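PDB 6BFI: VIN1 from Oscarella pearsei, which binds actin filaments and may play a role in cell-cell adhesion as a sponge homologue of vinculin. Local coordinates for residues A[389-403]-A[452-464]. Numbering follows the deposited sequence.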
# COMPACT_ATOMS: atom_id res chain seq x y z
N ALA A 389 -25.56 8.78 26.84
CA ALA A 389 -26.20 10.09 26.92
C ALA A 389 -27.49 10.12 26.11
O ALA A 389 -28.48 10.74 26.52
CB ALA A 389 -25.24 11.18 26.45
N ALA A 390 -27.50 9.45 24.96
CA ALA A 390 -28.71 9.38 24.16
C ALA A 390 -29.79 8.54 24.83
O ALA A 390 -30.98 8.78 24.64
CB ALA A 390 -28.40 8.82 22.77
N LEU A 391 -29.39 7.54 25.63
CA LEU A 391 -30.32 6.64 26.29
C LEU A 391 -30.82 7.18 27.62
O LEU A 391 -31.42 6.42 28.39
CB LEU A 391 -29.66 5.28 26.50
CG LEU A 391 -29.41 4.44 25.25
CD1 LEU A 391 -28.62 3.19 25.59
CD2 LEU A 391 -30.73 4.08 24.58
N ALA A 392 -30.61 8.46 27.91
CA ALA A 392 -31.07 9.04 29.16
C ALA A 392 -32.59 9.08 29.19
O ALA A 392 -33.24 9.33 28.17
CB ALA A 392 -30.51 10.45 29.34
N SER A 393 -33.16 8.81 30.36
CA SER A 393 -34.61 8.82 30.49
C SER A 393 -35.14 10.23 30.24
O SER A 393 -34.46 11.22 30.51
CB SER A 393 -35.03 8.33 31.88
OG SER A 393 -35.00 9.39 32.82
N PRO A 394 -36.36 10.35 29.71
CA PRO A 394 -36.93 11.68 29.46
C PRO A 394 -37.14 12.51 30.72
O PRO A 394 -37.36 13.72 30.61
CB PRO A 394 -38.26 11.38 28.77
CG PRO A 394 -38.10 10.00 28.22
CD PRO A 394 -37.22 9.28 29.19
N SER A 395 -37.08 11.90 31.91
CA SER A 395 -37.24 12.64 33.15
C SER A 395 -36.00 13.44 33.52
O SER A 395 -36.11 14.41 34.28
CB SER A 395 -37.58 11.68 34.30
OG SER A 395 -38.75 10.94 34.01
N ASP A 396 -34.83 13.06 33.00
CA ASP A 396 -33.56 13.72 33.28
C ASP A 396 -33.60 15.18 32.84
O ASP A 396 -33.60 15.47 31.64
CB ASP A 396 -32.42 12.98 32.59
CG ASP A 396 -31.07 13.27 33.22
OD1 ASP A 396 -30.91 14.33 33.87
OD2 ASP A 396 -30.15 12.43 33.07
N PRO A 397 -33.61 16.12 33.78
CA PRO A 397 -33.75 17.54 33.44
C PRO A 397 -32.54 18.16 32.77
O PRO A 397 -32.49 19.39 32.64
CB PRO A 397 -33.98 18.20 34.82
CG PRO A 397 -34.27 17.08 35.78
CD PRO A 397 -33.52 15.91 35.24
N ASN A 398 -31.55 17.38 32.33
CA ASN A 398 -30.38 17.93 31.67
C ASN A 398 -29.80 16.92 30.68
O ASN A 398 -28.58 16.83 30.51
CB ASN A 398 -29.31 18.37 32.67
CG ASN A 398 -29.00 17.30 33.70
OD1 ASN A 398 -28.83 16.12 33.36
ND2 ASN A 398 -28.93 17.69 34.97
N ARG A 399 -30.68 16.17 30.02
CA ARG A 399 -30.22 15.19 29.03
C ARG A 399 -29.69 15.87 27.77
O ARG A 399 -28.81 15.33 27.10
CB ARG A 399 -31.37 14.24 28.69
CG ARG A 399 -32.61 14.93 28.13
CD ARG A 399 -33.85 14.08 28.36
NE ARG A 399 -33.74 12.76 27.77
CZ ARG A 399 -34.08 12.47 26.51
NH1 ARG A 399 -34.55 13.42 25.72
NH2 ARG A 399 -33.94 11.24 26.05
N GLN A 400 -30.21 17.06 27.45
CA GLN A 400 -29.74 17.78 26.27
C GLN A 400 -28.32 18.30 26.47
O GLN A 400 -27.49 18.21 25.55
CB GLN A 400 -30.70 18.93 25.95
CG GLN A 400 -32.13 18.50 25.68
CD GLN A 400 -32.30 17.86 24.31
OE1 GLN A 400 -31.52 18.11 23.40
NE2 GLN A 400 -33.33 17.02 24.17
N ALA A 401 -28.03 18.85 27.65
CA ALA A 401 -26.69 19.36 27.91
C ALA A 401 -25.67 18.22 27.96
O ALA A 401 -24.59 18.31 27.36
CB ALA A 401 -26.67 20.15 29.22
N ASN A 402 -26.00 17.14 28.67
CA ASN A 402 -25.13 15.97 28.70
C ASN A 402 -24.90 15.42 27.30
O ASN A 402 -23.76 15.11 26.92
CB ASN A 402 -25.74 14.88 29.60
CG ASN A 402 -25.66 15.23 31.07
OD1 ASN A 402 -25.27 16.34 31.44
ND2 ASN A 402 -26.02 14.28 31.92
N PHE A 403 -25.97 15.32 26.51
CA PHE A 403 -25.82 14.79 25.15
C PHE A 403 -24.95 15.69 24.30
O PHE A 403 -24.13 15.20 23.51
CB PHE A 403 -27.20 14.61 24.51
CG PHE A 403 -27.13 14.01 23.13
CD1 PHE A 403 -27.08 12.64 22.96
CD2 PHE A 403 -27.11 14.82 22.01
CE1 PHE A 403 -27.01 12.09 21.70
CE2 PHE A 403 -27.05 14.28 20.75
CZ PHE A 403 -27.00 12.91 20.59
N VAL A 452 -22.47 9.15 13.45
CA VAL A 452 -22.64 8.71 14.83
C VAL A 452 -23.56 9.66 15.60
O VAL A 452 -24.51 9.23 16.26
CB VAL A 452 -21.27 8.55 15.51
CG1 VAL A 452 -21.43 8.43 17.01
CG2 VAL A 452 -20.55 7.34 14.95
N VAL A 453 -23.28 10.96 15.53
CA VAL A 453 -24.11 11.93 16.26
C VAL A 453 -25.54 11.96 15.76
O VAL A 453 -26.46 12.01 16.59
CB VAL A 453 -23.43 13.31 16.25
CG1 VAL A 453 -24.35 14.35 16.87
CG2 VAL A 453 -22.10 13.26 17.00
N PRO A 454 -25.83 11.93 14.45
CA PRO A 454 -27.24 11.93 14.03
C PRO A 454 -28.04 10.75 14.56
O PRO A 454 -29.18 10.94 15.00
CB PRO A 454 -27.14 11.90 12.49
CG PRO A 454 -25.85 12.57 12.20
CD PRO A 454 -24.92 12.13 13.29
N ALA A 455 -27.47 9.55 14.55
CA ALA A 455 -28.20 8.38 15.04
C ALA A 455 -28.48 8.49 16.53
O ALA A 455 -29.61 8.29 16.99
CB ALA A 455 -27.42 7.10 14.73
N ALA A 456 -27.44 8.83 17.31
CA ALA A 456 -27.63 9.02 18.75
C ALA A 456 -28.63 10.14 19.03
O ALA A 456 -29.32 10.10 20.05
CB ALA A 456 -26.29 9.32 19.42
N ARG A 457 -28.71 11.13 18.15
CA ARG A 457 -29.70 12.19 18.32
C ARG A 457 -31.11 11.72 17.98
O ARG A 457 -32.08 12.21 18.57
CB ARG A 457 -29.33 13.41 17.47
CG ARG A 457 -29.94 14.71 17.97
CD ARG A 457 -29.53 15.90 17.11
NE ARG A 457 -28.09 16.15 17.15
CZ ARG A 457 -27.50 16.96 18.02
NH1 ARG A 457 -28.22 17.60 18.93
NH2 ARG A 457 -26.18 17.13 17.98
N VAL A 458 -31.24 10.77 17.05
CA VAL A 458 -32.54 10.16 16.82
C VAL A 458 -32.98 9.36 18.04
O VAL A 458 -34.15 9.41 18.44
CB VAL A 458 -32.52 9.27 15.56
CG1 VAL A 458 -33.86 8.55 15.39
CG2 VAL A 458 -32.20 10.10 14.33
N VAL A 459 -32.06 8.62 18.65
CA VAL A 459 -32.41 7.90 19.87
C VAL A 459 -32.77 8.86 20.99
O VAL A 459 -33.74 8.65 21.73
CB VAL A 459 -31.28 6.94 20.28
CG1 VAL A 459 -31.54 6.39 21.68
CG2 VAL A 459 -31.17 5.81 19.29
N LEU A 460 -32.00 9.95 21.12
CA LEU A 460 -32.23 10.91 22.20
C LEU A 460 -33.65 11.47 22.17
O LEU A 460 -34.26 11.67 23.23
CB LEU A 460 -31.21 12.05 22.11
CG LEU A 460 -31.39 13.19 23.11
CD1 LEU A 460 -31.01 12.73 24.52
CD2 LEU A 460 -30.59 14.41 22.70
N GLU A 461 -34.19 11.71 20.98
CA GLU A 461 -35.50 12.32 20.83
C GLU A 461 -36.59 11.30 20.49
O GLU A 461 -37.67 11.69 20.03
CB GLU A 461 -35.45 13.43 19.78
CG GLU A 461 -34.71 14.67 20.25
CD GLU A 461 -33.70 15.19 19.25
OE1 GLU A 461 -33.91 14.99 18.03
OE2 GLU A 461 -32.68 15.79 19.67
N ASN A 462 -36.32 10.01 20.72
CA ASN A 462 -37.30 8.95 20.47
C ASN A 462 -37.04 7.80 21.43
O ASN A 462 -36.65 6.70 21.02
CB ASN A 462 -37.23 8.48 19.01
CG ASN A 462 -37.88 9.45 18.05
OD1 ASN A 462 -39.01 9.88 18.27
ND2 ASN A 462 -37.18 9.79 16.98
N PRO A 463 -37.28 8.01 22.73
CA PRO A 463 -36.88 7.00 23.72
C PRO A 463 -37.50 5.63 23.50
O PRO A 463 -36.78 4.62 23.46
CB PRO A 463 -37.34 7.62 25.05
CG PRO A 463 -37.52 9.07 24.77
CD PRO A 463 -37.98 9.15 23.35
N GLY A 464 -38.82 5.56 23.34
CA GLY A 464 -39.48 4.27 23.21
C GLY A 464 -39.40 3.65 21.83
O GLY A 464 -40.32 2.93 21.42
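Where the end of helix 381-390 meets the end of helix 452-460, the two segments' backbones come closest at A390 and L460, their CA atoms 4.3 Å apart, while the short segments 399-403 and 452-460 run nearly antiparallel at 167°. The small side chain of A390 is consistent with so close an approach: its CB packs on the carbonyl of A456 and against V459 and L460, and the CA-H of L460 is directed at A390 O. L460 illustrates how one leucine can serve two flat groups. CD2 lies over the face of the F403 ring in a CH-pi contact, 3.8 Å from the centroid, and CD1 covers a face of the R399 guanidinium. F403 enters a hole formed by V453, A456, R457 and L460; with CG anti to the backbone N (chi1 -178°), its far end reaches A456 CB. F403 CE2 sits over the centre of the R457 guanidinium, 3.9 Å from R457 CZ, the two planes 83° apart, so the ring meets that group edge-on. R399 uses NH1 and NH2 together to grip L460 O, at 3.1 and 2.9 Å, while NH2 also donates to A392 O, 2.9 Å away, in a straighter bond than either to L460 O. One guanidinium thus ties the connection 391-398, with its type I turn S393-D396, to the C-terminal end of helix 452-460. A leucine in place of R399 would probably leave the carbonyls of L460 and A392 without these donors and the connection less firmly tied. P394 CG rests on P463 CG at 3.6 Å. L386 of helix 381-390 and L472 of helix 466-493 continue the apolar layer around A456. Such knobs-into-holes packing of near-antiparallel helices is consistent with the helical bundles of the vinculin family.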